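Local coordinates for protein lipase (Photobacterium sp. M37, PDB 2ORY) that hydrolyses the ester bonds of triacylglycerols as a cold-adapted lipase of the class 3 family, with an alpha/beta hydrolase fold, at residues A[2-15]-A[40-52]. Numbering follows the deposited sequence.
Sequences SYTKEQLMLAFSYM and ALKTWKPFQEDDW
Ala-40, on helix 30-43, sets its CB 3.7 Å from SD of Met-15. In Met-15, CG is anti to the backbone N (chi1 -172°) and the chain runs straight on to SD, toward the 40-52 segment, then bends to bring CE against Leu-41. The sulfur lies above the six-membered ring of Trp-44, 5.2 Å from its centroid and almost on the normal, a distant Met-aromatic contact. Leu-41 adds CD2, which meets both Met-15 and CE2 of Phe-12. The indole of Trp-44 also brings CZ3 to 3.4 Å from O of Ala-11, and its CH2 lies against CA and CB of Met-15. Pro-46 packs differently: its CA stands 3.8 Å from the centroid of the Tyr-3 ring, nearly on the ring normal, a CH-pi contact, while the Tyr-3 hydroxyl is hydrogen-bonded to the carboxylate of Asp-325. In this alpha/beta hydrolase, helix 5-15 lies between segment 40-52 and the central sheet: Met-9, directed away from the segment, touches strands 166-173 and 199-206. Phe-47 slots between helix side chains, its CZ 3.6 Å from CB of Ala-11 and its CE1 over one face of Phe-12; the two ring planes are inclined by 34°. Glu-49 brings OE1 to the edge of Tyr-3, 3.3 Å from CD1. At the start of strand 52-63, Trp-52 completes an aromatic cluster: Phe-12 points its CZ edge at the face of the six-membered ring of Trp-52 in a T-shaped pair, planes 76° apart, and Leu-8 CD2 touches CZ2 of Trp-52 at 3.8 Å.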
loop_
_atom_site.group_PDB
_atom_site.type_symbol
_atom_site.label_atom_id
_atom_site.label_comp_id
_atom_site.label_asym_id
_atom_site.label_seq_id
_atom_site.Cartn_x
_atom_site.Cartn_y
_atom_site.Cartn_z
ATOM N N SER A 2 -9.708 -22.184 2.473
ATOM C CA SER A 2 -8.760 -22.415 1.343
ATOM C C SER A 2 -7.814 -21.224 1.088
ATOM O O SER A 2 -6.612 -21.426 0.869
ATOM C CB SER A 2 -9.547 -22.779 0.070
ATOM O OG SER A 2 -10.638 -21.894 -0.153
ATOM N N TYR A 3 -8.338 -19.996 1.113
ATOM C CA TYR A 3 -7.495 -18.813 0.922
ATOM C C TYR A 3 -7.064 -18.280 2.282
ATOM O O TYR A 3 -7.884 -18.153 3.178
ATOM C CB TYR A 3 -8.247 -17.694 0.192
ATOM C CG TYR A 3 -8.650 -18.029 -1.220
ATOM C CD1 TYR A 3 -9.876 -18.636 -1.490
ATOM C CD2 TYR A 3 -7.794 -17.769 -2.284
ATOM C CE1 TYR A 3 -10.241 -18.978 -2.787
ATOM C CE2 TYR A 3 -8.147 -18.107 -3.586
ATOM C CZ TYR A 3 -9.372 -18.712 -3.830
ATOM O OH TYR A 3 -9.728 -19.054 -5.117
ATOM N N THR A 4 -5.786 -17.970 2.453
ATOM C CA THR A 4 -5.348 -17.426 3.733
ATOM C C THR A 4 -5.759 -15.944 3.822
ATOM O O THR A 4 -6.191 -15.338 2.832
ATOM C CB THR A 4 -3.822 -17.504 3.886
ATOM O OG1 THR A 4 -3.212 -16.605 2.949
ATOM C CG2 THR A 4 -3.324 -18.938 3.618
ATOM N N LYS A 5 -5.620 -15.373 5.014
ATOM C CA LYS A 5 -5.961 -13.981 5.245
ATOM C C LYS A 5 -5.090 -13.103 4.349
ATOM O O LYS A 5 -5.578 -12.170 3.725
ATOM C CB LYS A 5 -5.733 -13.623 6.718
ATOM C CG LYS A 5 -6.110 -12.196 7.111
ATOM C CD LYS A 5 -5.816 -11.961 8.596
ATOM C CE LYS A 5 -6.063 -10.522 9.007
ATOM N NZ LYS A 5 -7.482 -10.185 8.811
ATOM N N GLU A 6 -3.804 -13.430 4.274
ATOM C CA GLU A 6 -2.862 -12.674 3.459
ATOM C C GLU A 6 -3.240 -12.686 1.987
ATOM O O GLU A 6 -3.159 -11.660 1.313
ATOM C CB GLU A 6 -1.449 -13.224 3.646
ATOM C CG GLU A 6 -0.984 -13.114 5.068
ATOM C CD GLU A 6 -1.097 -14.413 5.830
ATOM O OE1 GLU A 6 -2.195 -15.025 5.885
ATOM O OE2 GLU A 6 -0.055 -14.813 6.384
ATOM N N GLN A 7 -3.646 -13.849 1.492
ATOM C CA GLN A 7 -4.065 -13.987 0.102
ATOM C C GLN A 7 -5.340 -13.180 -0.140
ATOM O O GLN A 7 -5.534 -12.591 -1.206
ATOM C CB GLN A 7 -4.329 -15.457 -0.230
ATOM C CG GLN A 7 -3.110 -16.342 -0.096
ATOM C CD GLN A 7 -3.442 -17.786 -0.384
ATOM O OE1 GLN A 7 -4.198 -18.419 0.352
ATOM N NE2 GLN A 7 -2.889 -18.313 -1.467
ATOM N N LEU A 8 -6.211 -13.150 0.856
ATOM C CA LEU A 8 -7.448 -12.412 0.712
ATOM C C LEU A 8 -7.166 -10.936 0.598
ATOM O O LEU A 8 -7.691 -10.278 -0.286
ATOM C CB LEU A 8 -8.375 -12.672 1.893
ATOM C CG LEU A 8 -9.722 -11.957 1.830
ATOM C CD1 LEU A 8 -10.501 -12.428 0.609
ATOM C CD2 LEU A 8 -10.503 -12.260 3.098
ATOM N N MET A 9 -6.340 -10.414 1.496
ATOM C CA MET A 9 -5.978 -9.003 1.471
ATOM C C MET A 9 -5.207 -8.620 0.189
ATOM O O MET A 9 -5.246 -7.471 -0.244
ATOM C CB MET A 9 -5.149 -8.656 2.712
ATOM C CG MET A 9 -5.873 -8.850 4.048
ATOM S SD MET A 9 -7.516 -8.106 4.177
ATOM C CE MET A 9 -7.136 -6.496 4.405
ATOM N N LEU A 10 -4.492 -9.572 -0.404
ATOM C CA LEU A 10 -3.765 -9.308 -1.649
ATOM C C LEU A 10 -4.816 -9.033 -2.714
ATOM O O LEU A 10 -4.650 -8.160 -3.561
ATOM C CB LEU A 10 -2.940 -10.525 -2.077
ATOM C CG LEU A 10 -2.164 -10.311 -3.385
ATOM C CD1 LEU A 10 -1.064 -9.272 -3.121
ATOM C CD2 LEU A 10 -1.557 -11.615 -3.888
ATOM N N ALA A 11 -5.902 -9.803 -2.656
ATOM C CA ALA A 11 -7.011 -9.659 -3.589
ATOM C C ALA A 11 -7.669 -8.287 -3.464
ATOM O O ALA A 11 -8.035 -7.671 -4.462
ATOM C CB ALA A 11 -8.050 -10.769 -3.343
ATOM N N PHE A 12 -7.841 -7.813 -2.237
ATOM C CA PHE A 12 -8.453 -6.508 -2.027
ATOM C C PHE A 12 -7.491 -5.403 -2.429
ATOM O O PHE A 12 -7.904 -4.376 -2.960
ATOM C CB PHE A 12 -8.839 -6.320 -0.562
ATOM C CG PHE A 12 -10.068 -7.077 -0.158
ATOM C CD1 PHE A 12 -10.008 -8.059 0.834
ATOM C CD2 PHE A 12 -11.297 -6.783 -0.745
ATOM C CE1 PHE A 12 -11.153 -8.730 1.237
ATOM C CE2 PHE A 12 -12.446 -7.450 -0.351
ATOM C CZ PHE A 12 -12.377 -8.426 0.645
ATOM N N SER A 13 -6.206 -5.620 -2.171
ATOM C CA SER A 13 -5.206 -4.629 -2.517
ATOM C C SER A 13 -5.157 -4.464 -4.026
ATOM O O SER A 13 -5.022 -3.345 -4.525
ATOM C CB SER A 13 -3.826 -5.037 -2.002
ATOM O OG SER A 13 -3.724 -4.844 -0.600
ATOM N N TYR A 14 -5.278 -5.571 -4.754
ATOM C CA TYR A 14 -5.225 -5.509 -6.217
ATOM C C TYR A 14 -6.506 -5.036 -6.882
ATOM O O TYR A 14 -6.462 -4.406 -7.946
ATOM C CB TYR A 14 -4.772 -6.848 -6.809
ATOM C CG TYR A 14 -3.253 -6.947 -6.873
ATOM C CD1 TYR A 14 -2.483 -6.803 -5.715
ATOM C CD2 TYR A 14 -2.585 -7.137 -8.087
ATOM C CE1 TYR A 14 -1.088 -6.839 -5.756
ATOM C CE2 TYR A 14 -1.175 -7.182 -8.147
ATOM C CZ TYR A 14 -0.434 -7.028 -6.971
ATOM O OH TYR A 14 0.950 -7.053 -6.988
ATOM N N MET A 15 -7.640 -5.308 -6.249
ATOM C CA MET A 15 -8.924 -4.860 -6.777
ATOM C C MET A 15 -8.948 -3.328 -6.717
ATOM O O MET A 15 -9.689 -2.684 -7.453
ATOM C CB MET A 15 -10.069 -5.431 -5.933
ATOM C CG MET A 15 -11.464 -5.183 -6.518
ATOM S SD MET A 15 -12.778 -5.951 -5.526
ATOM C CE MET A 15 -12.985 -4.757 -4.253
ATOM N N ALA A 40 -16.378 -7.761 -9.410
ATOM C CA ALA A 40 -15.282 -8.575 -8.879
ATOM C C ALA A 40 -15.693 -9.326 -7.607
ATOM O O ALA A 40 -15.490 -10.531 -7.485
ATOM C CB ALA A 40 -14.066 -7.683 -8.583
ATOM N N LEU A 41 -16.260 -8.606 -6.649
ATOM C CA LEU A 41 -16.673 -9.240 -5.408
ATOM C C LEU A 41 -17.667 -10.365 -5.687
ATOM O O LEU A 41 -18.026 -11.123 -4.791
ATOM C CB LEU A 41 -17.307 -8.209 -4.480
ATOM C CG LEU A 41 -16.403 -7.146 -3.856
ATOM C CD1 LEU A 41 -17.259 -6.202 -3.020
ATOM C CD2 LEU A 41 -15.336 -7.816 -2.990
ATOM N N LYS A 42 -18.096 -10.478 -6.938
ATOM C CA LYS A 42 -19.071 -11.486 -7.324
ATOM C C LYS A 42 -18.496 -12.591 -8.192
ATOM O O LYS A 42 -19.079 -13.661 -8.301
ATOM C CB LYS A 42 -20.217 -10.812 -8.071
ATOM C CG LYS A 42 -21.319 -11.745 -8.512
ATOM C CD LYS A 42 -22.294 -11.034 -9.451
ATOM C CE LYS A 42 -21.647 -10.695 -10.798
ATOM N NZ LYS A 42 -22.604 -10.071 -11.765
ATOM N N THR A 43 -17.346 -12.343 -8.798
ATOM C CA THR A 43 -16.761 -13.337 -9.677
ATOM C C THR A 43 -15.383 -13.843 -9.289
ATOM O O THR A 43 -15.034 -14.989 -9.580
ATOM C CB THR A 43 -16.699 -12.790 -11.110
ATOM O OG1 THR A 43 -15.831 -11.649 -11.149
ATOM C CG2 THR A 43 -18.099 -12.376 -11.576
ATOM N N TRP A 44 -14.584 -12.995 -8.646
ATOM C CA TRP A 44 -13.236 -13.398 -8.238
ATOM C C TRP A 44 -13.336 -14.565 -7.258
ATOM O O TRP A 44 -14.109 -14.505 -6.296
ATOM C CB TRP A 44 -12.516 -12.228 -7.561
ATOM C CG TRP A 44 -12.014 -11.146 -8.484
ATOM C CD1 TRP A 44 -12.574 -10.737 -9.662
ATOM C CD2 TRP A 44 -10.899 -10.282 -8.251
ATOM N NE1 TRP A 44 -11.878 -9.668 -10.175
ATOM C CE2 TRP A 44 -10.847 -9.365 -9.327
ATOM C CE3 TRP A 44 -9.940 -10.188 -7.232
ATOM C CZ2 TRP A 44 -9.873 -8.365 -9.410
ATOM C CZ3 TRP A 44 -8.968 -9.192 -7.317
ATOM C CH2 TRP A 44 -8.944 -8.296 -8.395
ATOM N N LYS A 45 -12.553 -15.615 -7.495
ATOM C CA LYS A 45 -12.575 -16.791 -6.626
ATOM C C LYS A 45 -12.512 -16.446 -5.128
ATOM O O LYS A 45 -13.431 -16.762 -4.366
ATOM C CB LYS A 45 -11.422 -17.740 -6.973
ATOM C CG LYS A 45 -11.505 -18.413 -8.335
ATOM C CD LYS A 45 -10.375 -19.433 -8.472
ATOM C CE LYS A 45 -10.225 -19.951 -9.899
ATOM N NZ LYS A 45 -9.089 -20.922 -10.062
ATOM N N PRO A 46 -11.432 -15.781 -4.689
ATOM C CA PRO A 46 -11.305 -15.423 -3.274
ATOM C C PRO A 46 -12.494 -14.692 -2.642
ATOM O O PRO A 46 -12.651 -14.698 -1.417
ATOM C CB PRO A 46 -10.014 -14.599 -3.246
ATOM C CG PRO A 46 -9.944 -14.024 -4.607
ATOM C CD PRO A 46 -10.340 -15.183 -5.475
ATOM N N PHE A 47 -13.343 -14.078 -3.458
ATOM C CA PHE A 47 -14.493 -13.357 -2.917
ATOM C C PHE A 47 -15.795 -14.166 -2.968
ATOM O O PHE A 47 -16.839 -13.674 -2.558
ATOM C CB PHE A 47 -14.710 -12.030 -3.666
ATOM C CG PHE A 47 -13.513 -11.102 -3.660
ATOM C CD1 PHE A 47 -12.736 -10.934 -2.512
ATOM C CD2 PHE A 47 -13.177 -10.373 -4.799
ATOM C CE1 PHE A 47 -11.636 -10.050 -2.499
ATOM C CE2 PHE A 47 -12.086 -9.491 -4.798
ATOM C CZ PHE A 47 -11.313 -9.330 -3.641
ATOM N N GLN A 48 -15.734 -15.401 -3.451
ATOM C CA GLN A 48 -16.939 -16.222 -3.570
ATOM C C GLN A 48 -17.299 -17.024 -2.319
ATOM O O GLN A 48 -18.377 -17.613 -2.238
ATOM C CB GLN A 48 -16.801 -17.182 -4.759
ATOM C CG GLN A 48 -16.638 -16.489 -6.106
ATOM C CD GLN A 48 -16.276 -17.456 -7.227
ATOM O OE1 GLN A 48 -15.353 -18.264 -7.095
ATOM N NE2 GLN A 48 -16.995 -17.364 -8.343
ATOM N N GLU A 49 -16.409 -17.043 -1.339
ATOM C CA GLU A 49 -16.660 -17.806 -0.126
ATOM C C GLU A 49 -17.418 -17.018 0.938
ATOM O O GLU A 49 -17.731 -17.544 2.009
ATOM C CB GLU A 49 -15.328 -18.311 0.437
ATOM C CG GLU A 49 -14.444 -18.973 -0.618
ATOM C CD GLU A 49 -13.184 -19.578 -0.036
ATOM O OE1 GLU A 49 -12.424 -18.848 0.641
ATOM O OE2 GLU A 49 -12.950 -20.785 -0.262
ATOM N N ASP A 50 -17.706 -15.754 0.648
ATOM C CA ASP A 50 -18.432 -14.894 1.587
ATOM C C ASP A 50 -19.209 -13.867 0.778
ATOM O O ASP A 50 -19.157 -13.864 -0.447
ATOM C CB ASP A 50 -17.456 -14.158 2.519
ATOM C CG ASP A 50 -16.588 -15.102 3.331
ATOM O OD1 ASP A 50 -17.081 -15.650 4.341
ATOM O OD2 ASP A 50 -15.410 -15.296 2.959
ATOM N N ASP A 51 -19.939 -12.999 1.463
ATOM C CA ASP A 51 -20.690 -11.967 0.780
ATOM C C ASP A 51 -20.178 -10.626 1.252
ATOM O O ASP A 51 -20.411 -10.202 2.383
ATOM C CB ASP A 51 -22.189 -12.101 1.051
ATOM C CG ASP A 51 -22.977 -12.467 -0.206
ATOM O OD1 ASP A 51 -22.947 -11.681 -1.185
ATOM O OD2 ASP A 51 -23.626 -13.540 -0.215
ATOM N N TRP A 52 -19.457 -9.961 0.368
ATOM C CA TRP A 52 -18.874 -8.685 0.696
ATOM C C TRP A 52 -19.692 -7.542 0.146
ATOM O O TRP A 52 -20.384 -7.692 -0.863
ATOM C CB TRP A 52 -17.467 -8.632 0.145
ATOM C CG TRP A 52 -16.621 -9.756 0.622
ATOM C CD1 TRP A 52 -16.451 -10.972 0.022
ATOM C CD2 TRP A 52 -15.752 -9.744 1.762
ATOM N NE1 TRP A 52 -15.514 -11.713 0.711
ATOM C CE2 TRP A 52 -15.073 -10.984 1.782
ATOM C CE3 TRP A 52 -15.478 -8.804 2.765
ATOM C CZ2 TRP A 52 -14.138 -11.308 2.765
ATOM C CZ3 TRP A 52 -14.542 -9.127 3.749
ATOM C CH2 TRP A 52 -13.882 -10.371 3.738
#